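Local coordinates for transcriptional regulator URE2 (Saccharomyces cerevisiae, PDB 1K0D), which represses nitrogen-utilisation genes by holding GATA transcriptional activators in the cytoplasm under good nitrogen conditions, and has glutathione peroxidase activity, at residues Y20-R26 and H44-L50; A35-E40 and R250-A256; I133-L137 and V225-I229. All blocks are in the same frame, centred on the assembly; numbering follows the deposited sequence.

Contact 1: residues Y20-R26 and H44-L50; sequences YTLFSHR and HYNTIFL
Tyr20-Ser24 and Tyr45-Phe49 pair as parallel strands, residue against residue. Backbone bonds start with a weak one from Tyr20 N to His44 O; Asn46 N then gives to Tyr20 O. Leu22 N gives to Asn46 O (2.7 Å) and Leu22 O takes Ile48 N (2.7 Å), so both polar atoms of Leu22 are used. Ser24 continues the pattern, with N on Ile48 O and O receiving Leu50 N.

Apolar packing occupies both faces. On one, the Phe23 ring runs alongside Ile48, CE2 lying 3.7 Å from CD1, while Thr21 CG2 crosses toward the same methyl at a slant. On the other, CB of Tyr20 and CB of Tyr45 are 4.0 Å apart, and Leu22 lies beside Thr47.

Past the end of strand 20-24, Arg26 lays its guanidinium flat on Phe49 (centres 4.6 Å apart, planes at 25°) and sets CG over the same face. Phe49 CG lies anti to its carbonyl carbon (chi1 -63°), bringing the ring under Arg26. Thr47 CG2 covers the opposite face.

Strand 20-24, helix 29-40 and strand 45-49 form the beta-alpha-beta crossover of the thioredoxin-like glutathione-binding domain, with Leu50 next to the glutathione-binding residues His57 and Val71.

Contact 2: residues A35-E40 and R250-A256; sequences AIVLSE and RPAVIKA
Glu40 and Arg250 form a two-pronged salt bridge between the last residue of helix 29-40 and the N-cap position of helix 251-258. The arginine presents the NE side of its guanidinium: NE reaches Glu40 OE1 at 2.7 Å, almost straight, and NH2 reaches Glu40 OE2 at a longer 3.3 Å. Both oxygens lie close to the guanidinium plane, yet both nitrogens come in from outside the carboxylate plane, NH2 on the syn side of OE2; the two flat groups are turned 35° apart. Bends in both chains make the meeting possible, one at chi2 of Glu40 and one at chi3 of Arg250. With each oxygen taken by a different nitrogen, the carboxylate has little freedom to rotate.

A second polar link is the Ser39 hydroxyl, which donates to Ala252 O at 2.8 Å. That carbonyl also accepts the helical bond from Ala256 N, and the two donors arrive from opposite faces of its plane. Ser39 CB already points at the facing helix, and OG, anti to the backbone N (chi1 169°), continues toward Ala252 O.

Small side chains allow the close packing. Ala256 CB rests on the backbone of the other helix, 3.6 Å from Ile36 CA, with Ala35 CB and Ile36 CG1 around it. Ala252 CB lies under the carboxylate, 3.3 Å from Glu40 CD. One residue on, Val253 CG2 meets Ile36 CG2 at 4.0 Å.

The helix segments cross at 134° between their directions, their axes approaching to 8.1 Å, and join the thioredoxin-like N-terminal domain to the helical C-terminal domain. Leu217 of helix 214-217 touches both Ile36 and Val253. Helix 87-102 packs on Val37 and Leu38, while strand 45-49 lies against Ala35 and Leu38.

Contact 3: residues I133-L137 and V225-I229; sequences IGQAL and VVDRI
Leu137 N bonds to Ile133 O at 3.0 Å, one turn back in helix 112-142, and this turn brings the side chains of both residues to the compact bend 225-229. A bond of the same length but spanning only three residues, Arg228 N to Val225 O (3.0 Å), closes the 3-10 turn on the other side. Between the two segments themselves the contact is wholly apolar, made mainly by methyl groups of Ile, Leu and Val, with Ala136 CB and Arg228 CB at the margin.

Leu137 and Ile229 form the largest part of it, Leu137 spreading its two branches over the bend. CD2 touches Ile229 CG2 at 3.5 Å, with Arg228 CB close by, while CD1 goes to Val225 CG1 at 3.8 Å. Leucine and isoleucine meet at about a right angle. In Ile229 the longer branch CG1 sits between the backbone N and the carbonyl carbon (chi1 57°), leaving the short branch CG2 to face the helix, where it also reaches Ala136 CB at 4.0 Å.

One turn earlier, Ile133 makes an equally close touch: its terminal CD1 lies 3.5 Å from Val226 CG1, the two side chains slanting across each other. Val225 divides its methyls, CG1 serving the helix and CG2 lying 3.7 Å from the plane of the Arg228 guanidinium, toward its rim.

All of this belongs to the all-helical C-terminal domain of the GST fold, where helix 112-142 receives the link between helices 220-223 and 233-236. Tyr141, farther along helix 112-142, adds a hydrogen bond to Arg228 O. Helix 148-176 packs against both sides, Val158 and Tyr154 touching Ile133 and Ala136, and Tyr162 touching Val226; Gln135, which takes no part in the contact, packs on Met132 of the second subunit.

Overall arrangement
From the N terminus, strand 20-24 opens contact 1, and helix 29-40 opens contact 2 before strand 45-49 closes contact 1, so these two cross. They also touch: Tyr45 packs on Ala35 and Leu38, which places the strand pair directly against the interdomain helices. Contact 2 stays open through nearly the whole chain and closes only at 250-256, tying the thioredoxin-like domain to the C-terminal end of the helical one. Contact 3 both opens and closes within that span, joining 133-137 to 225-229 inside the helical domain. It touches neither of the others, its centre lying about 24 Å from that of contact 1 and about 23 Å from that of contact 2.

Contact 1: residues Y20-R26 and H44-L50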
loop_
_atom_site.group_PDB
_atom_site.type_symbol
_atom_site.label_atom_id
_atom_site.label_comp_id
_atom_site.label_asym_id
_atom_site.label_seq_id
_atom_site.Cartn_x
_atom_site.Cartn_y
_atom_site.Cartn_z
ATOM N N TYR B 20 -12.948 0.311 -19.167
ATOM C CA TYR B 20 -12.739 0.771 -17.801
ATOM C C TYR B 20 -13.045 2.248 -17.636
ATOM O O TYR B 20 -12.844 3.038 -18.549
ATOM C CB TYR B 20 -11.286 0.526 -17.374
ATOM C CG TYR B 20 -10.829 -0.893 -17.577
ATOM C CD1 TYR B 20 -10.535 -1.370 -18.854
ATOM C CD2 TYR B 20 -10.735 -1.781 -16.500
ATOM C CE1 TYR B 20 -10.168 -2.693 -19.060
ATOM C CE2 TYR B 20 -10.365 -3.110 -16.696
ATOM C CZ TYR B 20 -10.087 -3.558 -17.980
ATOM O OH TYR B 20 -9.750 -4.874 -18.198
ATOM N N THR B 21 -13.534 2.610 -16.457
ATOM C CA THR B 21 -13.830 3.996 -16.146
ATOM C C THR B 21 -12.926 4.329 -14.970
ATOM O O THR B 21 -12.925 3.629 -13.954
ATOM C CB THR B 21 -15.304 4.200 -15.722
ATOM O OG1 THR B 21 -16.173 3.794 -16.789
ATOM C CG2 THR B 21 -15.564 5.663 -15.391
ATOM N N LEU B 22 -12.142 5.383 -15.111
ATOM C CA LEU B 22 -11.239 5.779 -14.046
ATOM C C LEU B 22 -11.684 7.069 -13.378
ATOM O O LEU B 22 -11.899 8.078 -14.048
ATOM C CB LEU B 22 -9.823 5.958 -14.596
ATOM C CG LEU B 22 -8.797 6.615 -13.664
ATOM C CD1 LEU B 22 -8.537 5.706 -12.463
ATOM C CD2 LEU B 22 -7.496 6.877 -14.433
ATOM N N PHE B 23 -11.843 7.026 -12.060
ATOM C CA PHE B 23 -12.207 8.220 -11.313
ATOM C C PHE B 23 -10.915 8.793 -10.778
ATOM O O PHE B 23 -10.129 8.082 -10.164
ATOM C CB PHE B 23 -13.145 7.888 -10.163
ATOM C CG PHE B 23 -14.515 7.510 -10.609
ATOM C CD1 PHE B 23 -14.832 6.186 -10.874
ATOM C CD2 PHE B 23 -15.490 8.485 -10.784
ATOM C CE1 PHE B 23 -16.108 5.832 -11.305
ATOM C CE2 PHE B 23 -16.763 8.144 -11.214
ATOM C CZ PHE B 23 -17.075 6.813 -11.475
ATOM N N SER B 24 -10.694 10.080 -11.018
ATOM C CA SER B 24 -9.467 10.730 -10.583
ATOM C C SER B 24 -9.689 12.225 -10.371
ATOM O O SER B 24 -10.821 12.683 -10.200
ATOM C CB SER B 24 -8.388 10.512 -11.650
ATOM O OG SER B 24 -7.158 11.108 -11.278
ATOM N N HIS B 25 -8.592 12.974 -10.372
ATOM C CA HIS B 25 -8.629 14.422 -10.222
ATOM C C HIS B 25 -7.497 14.966 -11.085
ATOM O O HIS B 25 -6.421 14.375 -11.143
ATOM C CB HIS B 25 -8.430 14.821 -8.760
ATOM C CG HIS B 25 -8.634 16.281 -8.504
ATOM N ND1 HIS B 25 -7.715 17.237 -8.878
ATOM C CD2 HIS B 25 -9.664 16.950 -7.931
ATOM C CE1 HIS B 25 -8.169 18.434 -8.545
ATOM N NE2 HIS B 25 -9.350 18.287 -7.970
ATOM N N ARG B 26 -7.737 16.088 -11.754
ATOM C CA ARG B 26 -6.742 16.670 -12.649
ATOM C C ARG B 26 -5.334 16.825 -12.094
ATOM O O ARG B 26 -4.376 16.837 -12.855
ATOM C CB ARG B 26 -7.250 18.011 -13.194
ATOM C CG ARG B 26 -8.458 17.848 -14.120
ATOM C CD ARG B 26 -8.913 19.161 -14.741
ATOM N NE ARG B 26 -10.075 18.970 -15.609
ATOM C CZ ARG B 26 -11.315 18.764 -15.175
ATOM N NH1 ARG B 26 -12.304 18.593 -16.044
ATOM N NH2 ARG B 26 -11.575 18.745 -13.873
ATOM N N HIS B 44 -8.301 0.242 -22.766
ATOM C CA HIS B 44 -9.057 1.422 -23.169
ATOM C C HIS B 44 -9.933 1.894 -22.012
ATOM O O HIS B 44 -10.727 1.128 -21.471
ATOM C CB HIS B 44 -9.891 1.089 -24.408
ATOM C CG HIS B 44 -9.061 0.769 -25.616
ATOM N ND1 HIS B 44 -8.331 1.724 -26.291
ATOM C CD2 HIS B 44 -8.806 -0.408 -26.238
ATOM C CE1 HIS B 44 -7.660 1.149 -27.275
ATOM N NE2 HIS B 44 -7.930 -0.144 -27.264
ATOM N N TYR B 45 -9.786 3.160 -21.638
ATOM C CA TYR B 45 -10.534 3.696 -20.507
ATOM C C TYR B 45 -11.043 5.121 -20.681
ATOM O O TYR B 45 -10.602 5.852 -21.561
ATOM C CB TYR B 45 -9.645 3.650 -19.261
ATOM C CG TYR B 45 -8.450 4.580 -19.335
ATOM C CD1 TYR B 45 -8.464 5.818 -18.691
ATOM C CD2 TYR B 45 -7.309 4.229 -20.060
ATOM C CE1 TYR B 45 -7.373 6.686 -18.760
ATOM C CE2 TYR B 45 -6.208 5.094 -20.138
ATOM C CZ TYR B 45 -6.253 6.319 -19.484
ATOM O OH TYR B 45 -5.182 7.186 -19.558
ATOM N N ASN B 46 -11.975 5.497 -19.812
ATOM C CA ASN B 46 -12.559 6.836 -19.786
ATOM C C ASN B 46 -12.272 7.393 -18.396
ATOM O O ASN B 46 -12.453 6.694 -17.393
ATOM C CB ASN B 46 -14.072 6.771 -19.991
ATOM C CG ASN B 46 -14.748 8.118 -19.784
ATOM O OD1 ASN B 46 -15.960 8.191 -19.553
ATOM N ND2 ASN B 46 -13.969 9.193 -19.873
ATOM N N THR B 47 -11.820 8.642 -18.334
ATOM C CA THR B 47 -11.516 9.264 -17.054
ATOM C C THR B 47 -12.562 10.292 -16.636
ATOM O O THR B 47 -12.969 11.141 -17.426
ATOM C CB THR B 47 -10.148 9.976 -17.075
ATOM O OG1 THR B 47 -9.125 9.049 -17.453
ATOM C CG2 THR B 47 -9.820 10.535 -15.693
ATOM N N ILE B 48 -12.999 10.203 -15.386
ATOM C CA ILE B 48 -13.960 11.154 -14.853
ATOM C C ILE B 48 -13.250 11.929 -13.754
ATOM O O ILE B 48 -12.795 11.343 -12.765
ATOM C CB ILE B 48 -15.190 10.458 -14.243
ATOM C CG1 ILE B 48 -15.966 9.719 -15.332
ATOM C CG2 ILE B 48 -16.071 11.490 -13.548
ATOM C CD1 ILE B 48 -17.221 9.009 -14.820
ATOM N N PHE B 49 -13.127 13.239 -13.931
ATOM C CA PHE B 49 -12.474 14.050 -12.918
ATOM C C PHE B 49 -13.507 14.517 -11.904
ATOM O O PHE B 49 -14.369 15.342 -12.213
ATOM C CB PHE B 49 -11.767 15.256 -13.547
ATOM C CG PHE B 49 -10.656 14.879 -14.490
ATOM C CD1 PHE B 49 -10.902 14.715 -15.850
ATOM C CD2 PHE B 49 -9.372 14.645 -14.011
ATOM C CE1 PHE B 49 -9.886 14.320 -16.724
ATOM C CE2 PHE B 49 -8.348 14.250 -14.873
ATOM C CZ PHE B 49 -8.609 14.086 -16.234
ATOM N N LEU B 50 -13.423 13.967 -10.696
ATOM C CA LEU B 50 -14.338 14.332 -9.627
ATOM C C LEU B 50 -14.032 15.738 -9.131
ATOM O O LEU B 50 -12.883 16.073 -8.845
ATOM C CB LEU B 50 -14.225 13.348 -8.457
ATOM C CG LEU B 50 -14.727 11.920 -8.678
ATOM C CD1 LEU B 50 -14.496 11.091 -7.426
ATOM C CD2 LEU B 50 -16.212 11.953 -9.023
#

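Contact 2: residues A35-E40 and R250-A256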
loop_
_atom_site.group_PDB
_atom_site.type_symbol
_atom_site.label_atom_id
_atom_site.label_comp_id
_atom_site.label_asym_id
_atom_site.label_seq_id
_atom_site.Cartn_x
_atom_site.Cartn_y
_atom_site.Cartn_z
ATOM N N ALA B 35 -3.509 5.725 -14.724
ATOM C CA ALA B 35 -3.662 6.050 -16.140
ATOM C C ALA B 35 -2.457 5.515 -16.909
ATOM O O ALA B 35 -2.602 4.938 -17.982
ATOM C CB ALA B 35 -3.780 7.566 -16.326
ATOM N N ILE B 36 -1.269 5.697 -16.346
ATOM C CA ILE B 36 -0.048 5.216 -16.977
ATOM C C ILE B 36 -0.060 3.700 -17.215
ATOM O O ILE B 36 0.225 3.239 -18.322
ATOM C CB ILE B 36 1.187 5.584 -16.129
ATOM C CG1 ILE B 36 1.475 7.083 -16.272
ATOM C CG2 ILE B 36 2.390 4.749 -16.557
ATOM C CD1 ILE B 36 2.606 7.572 -15.415
ATOM N N VAL B 37 -0.397 2.925 -16.190
ATOM C CA VAL B 37 -0.417 1.470 -16.346
ATOM C C VAL B 37 -1.538 1.038 -17.280
ATOM O O VAL B 37 -1.390 0.100 -18.059
ATOM C CB VAL B 37 -0.566 0.767 -14.984
ATOM C CG1 VAL B 37 -0.711 -0.749 -15.178
ATOM C CG2 VAL B 37 0.649 1.086 -14.129
ATOM N N LEU B 38 -2.666 1.727 -17.182
ATOM C CA LEU B 38 -3.818 1.455 -18.033
ATOM C C LEU B 38 -3.368 1.667 -19.495
ATOM O O LEU B 38 -3.658 0.862 -20.386
ATOM C CB LEU B 38 -4.934 2.448 -17.670
ATOM C CG LEU B 38 -6.401 2.066 -17.421
ATOM C CD1 LEU B 38 -6.552 0.687 -16.790
ATOM C CD2 LEU B 38 -7.011 3.143 -16.517
ATOM N N SER B 39 -2.642 2.758 -19.729
ATOM C CA SER B 39 -2.175 3.071 -21.067
ATOM C C SER B 39 -1.090 2.119 -21.556
ATOM O O SER B 39 -1.145 1.656 -22.689
ATOM C CB SER B 39 -1.676 4.516 -21.124
ATOM O OG SER B 39 -0.998 4.754 -22.340
ATOM N N GLU B 40 -0.113 1.819 -20.704
ATOM C CA GLU B 40 0.970 0.914 -21.082
ATOM C C GLU B 40 0.473 -0.487 -21.448
ATOM O O GLU B 40 1.027 -1.140 -22.333
ATOM C CB GLU B 40 1.998 0.810 -19.945
ATOM C CG GLU B 40 3.068 1.908 -19.937
ATOM C CD GLU B 40 4.096 1.770 -21.076
ATOM O OE1 GLU B 40 4.942 2.680 -21.233
ATOM O OE2 GLU B 40 4.063 0.755 -21.810
ATOM N N ARG B 250 8.475 7.240 -22.934
ATOM C CA ARG B 250 7.640 6.184 -23.500
ATOM C C ARG B 250 6.289 6.733 -23.961
ATOM O O ARG B 250 5.622 7.482 -23.241
ATOM C CB ARG B 250 7.440 5.067 -22.472
ATOM C CG ARG B 250 8.748 4.443 -21.979
ATOM C CD ARG B 250 8.473 3.388 -20.934
ATOM N NE ARG B 250 7.627 2.324 -21.468
ATOM C CZ ARG B 250 8.081 1.251 -22.112
ATOM N NH1 ARG B 250 9.386 1.088 -22.309
ATOM N NH2 ARG B 250 7.229 0.339 -22.551
ATOM N N PRO B 251 5.863 6.366 -25.174
ATOM C CA PRO B 251 4.582 6.854 -25.689
ATOM C C PRO B 251 3.400 6.662 -24.741
ATOM O O PRO B 251 2.670 7.619 -24.442
ATOM C CB PRO B 251 4.420 6.077 -26.990
ATOM C CG PRO B 251 5.827 5.975 -27.472
ATOM C CD PRO B 251 6.572 5.580 -26.203
ATOM N N ALA B 252 3.204 5.432 -24.274
ATOM C CA ALA B 252 2.093 5.148 -23.375
ATOM C C ALA B 252 2.085 6.083 -22.166
ATOM O O ALA B 252 1.029 6.542 -21.746
ATOM C CB ALA B 252 2.129 3.690 -22.925
ATOM N N VAL B 253 3.262 6.379 -21.625
ATOM C CA VAL B 253 3.367 7.265 -20.469
ATOM C C VAL B 253 3.030 8.708 -20.849
ATOM O O VAL B 253 2.292 9.393 -20.139
ATOM C CB VAL B 253 4.787 7.220 -19.852
ATOM C CG1 VAL B 253 4.894 8.228 -18.715
ATOM C CG2 VAL B 253 5.092 5.817 -19.331
ATOM N N ILE B 254 3.568 9.170 -21.974
ATOM C CA ILE B 254 3.298 10.526 -22.433
ATOM C C ILE B 254 1.801 10.675 -22.654
ATOM O O ILE B 254 1.202 11.655 -22.234
ATOM C CB ILE B 254 4.028 10.845 -23.767
ATOM C CG1 ILE B 254 5.545 10.854 -23.555
ATOM C CG2 ILE B 254 3.558 12.204 -24.310
ATOM C CD1 ILE B 254 6.334 11.075 -24.842
ATOM N N LYS B 255 1.198 9.692 -23.312
ATOM C CA LYS B 255 -0.233 9.740 -23.587
ATOM C C LYS B 255 -1.056 9.848 -22.308
ATOM O O LYS B 255 -1.989 10.650 -22.232
ATOM C CB LYS B 255 -0.675 8.500 -24.359
ATOM C CG LYS B 255 -2.163 8.487 -24.672
ATOM C CD LYS B 255 -2.599 7.159 -25.269
ATOM C CE LYS B 255 -4.109 7.121 -25.459
ATOM N NZ LYS B 255 -4.593 5.760 -25.821
ATOM N N ALA B 256 -0.713 9.041 -21.306
ATOM C CA ALA B 256 -1.444 9.062 -20.037
ATOM C C ALA B 256 -1.345 10.407 -19.311
ATOM O O ALA B 256 -2.346 10.920 -18.811
ATOM C CB ALA B 256 -0.947 7.944 -19.129
#

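Contact 3: residues I133-L137 and V225-I229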
loop_
_atom_site.group_PDB
_atom_site.type_symbol
_atom_site.label_atom_id
_atom_site.label_comp_id
_atom_site.label_asym_id
_atom_site.label_seq_id
_atom_site.Cartn_x
_atom_site.Cartn_y
_atom_site.Cartn_z
ATOM N N ILE B 133 5.336 12.512 0.871
ATOM C CA ILE B 133 5.353 13.673 -0.006
ATOM C C ILE B 133 4.086 14.456 0.310
ATOM O O ILE B 133 4.088 15.688 0.336
ATOM C CB ILE B 133 5.354 13.260 -1.485
ATOM C CG1 ILE B 133 6.698 12.605 -1.833
ATOM C CG2 ILE B 133 5.091 14.479 -2.370
ATOM C CD1 ILE B 133 6.742 12.018 -3.240
ATOM N N GLY B 134 3.009 13.721 0.572
ATOM C CA GLY B 134 1.743 14.350 0.903
ATOM C C GLY B 134 1.803 15.150 2.196
ATOM O O GLY B 134 1.234 16.234 2.285
ATOM N N GLN B 135 2.493 14.630 3.204
ATOM C CA GLN B 135 2.579 15.346 4.466
ATOM C C GLN B 135 3.474 16.581 4.334
ATOM O O GLN B 135 3.198 17.611 4.946
ATOM C CB GLN B 135 3.108 14.439 5.582
ATOM C CG GLN B 135 2.295 13.159 5.809
ATOM C CD GLN B 135 0.802 13.353 5.601
ATOM O OE1 GLN B 135 0.222 12.778 4.684
ATOM N NE2 GLN B 135 0.179 14.163 6.439
ATOM N N ALA B 136 4.538 16.477 3.538
ATOM C CA ALA B 136 5.446 17.607 3.353
ATOM C C ALA B 136 4.712 18.726 2.635
ATOM O O ALA B 136 4.811 19.889 3.015
ATOM C CB ALA B 136 6.687 17.191 2.558
ATOM N N LEU B 137 3.973 18.371 1.592
ATOM C CA LEU B 137 3.217 19.372 0.848
ATOM C C LEU B 137 2.200 20.031 1.775
ATOM O O LEU B 137 2.017 21.247 1.739
ATOM C CB LEU B 137 2.499 18.730 -0.344
ATOM C CG LEU B 137 3.368 18.310 -1.537
ATOM C CD1 LEU B 137 2.549 17.455 -2.493
ATOM C CD2 LEU B 137 3.908 19.546 -2.244
ATOM N N VAL B 225 6.427 15.900 -8.784
ATOM C CA VAL B 225 5.837 16.787 -7.784
ATOM C C VAL B 225 6.791 17.232 -6.679
ATOM O O VAL B 225 6.594 18.282 -6.063
ATOM C CB VAL B 225 4.598 16.087 -7.136
ATOM C CG1 VAL B 225 4.141 16.819 -5.884
ATOM C CG2 VAL B 225 3.467 16.026 -8.144
ATOM N N VAL B 226 7.836 16.448 -6.440
ATOM C CA VAL B 226 8.768 16.749 -5.364
ATOM C C VAL B 226 9.524 18.076 -5.458
ATOM O O VAL B 226 10.091 18.546 -4.465
ATOM C CB VAL B 226 9.744 15.564 -5.158
ATOM C CG1 VAL B 226 8.941 14.325 -4.764
ATOM C CG2 VAL B 226 10.548 15.290 -6.429
ATOM N N ASP B 227 9.520 18.689 -6.636
ATOM C CA ASP B 227 10.177 19.980 -6.821
ATOM C C ASP B 227 9.463 21.003 -5.923
ATOM O O ASP B 227 10.079 21.941 -5.409
ATOM C CB ASP B 227 10.049 20.419 -8.278
ATOM C CG ASP B 227 8.599 20.518 -8.720
ATOM O OD1 ASP B 227 7.913 19.470 -8.774
ATOM O OD2 ASP B 227 8.135 21.644 -8.996
ATOM N N ARG B 228 8.157 20.806 -5.740
ATOM C CA ARG B 228 7.340 21.696 -4.919
ATOM C C ARG B 228 7.752 21.727 -3.450
ATOM O O ARG B 228 7.326 22.606 -2.707
ATOM C CB ARG B 228 5.863 21.304 -5.009
ATOM C CG ARG B 228 5.252 21.422 -6.401
ATOM C CD ARG B 228 3.870 20.786 -6.410
ATOM N NE ARG B 228 3.334 20.614 -7.759
ATOM C CZ ARG B 228 2.281 19.856 -8.048
ATOM N NH1 ARG B 228 1.650 19.198 -7.081
ATOM N NH2 ARG B 228 1.856 19.754 -9.299
ATOM N N ILE B 229 8.564 20.768 -3.020
ATOM C CA ILE B 229 9.008 20.759 -1.635
ATOM C C ILE B 229 10.515 20.998 -1.550
ATOM O O ILE B 229 11.166 20.626 -0.570
ATOM C CB ILE B 229 8.636 19.439 -0.920
ATOM C CG1 ILE B 229 9.224 18.243 -1.661
ATOM C CG2 ILE B 229 7.124 19.313 -0.825
ATOM C CD1 ILE B 229 8.904 16.910 -1.002
#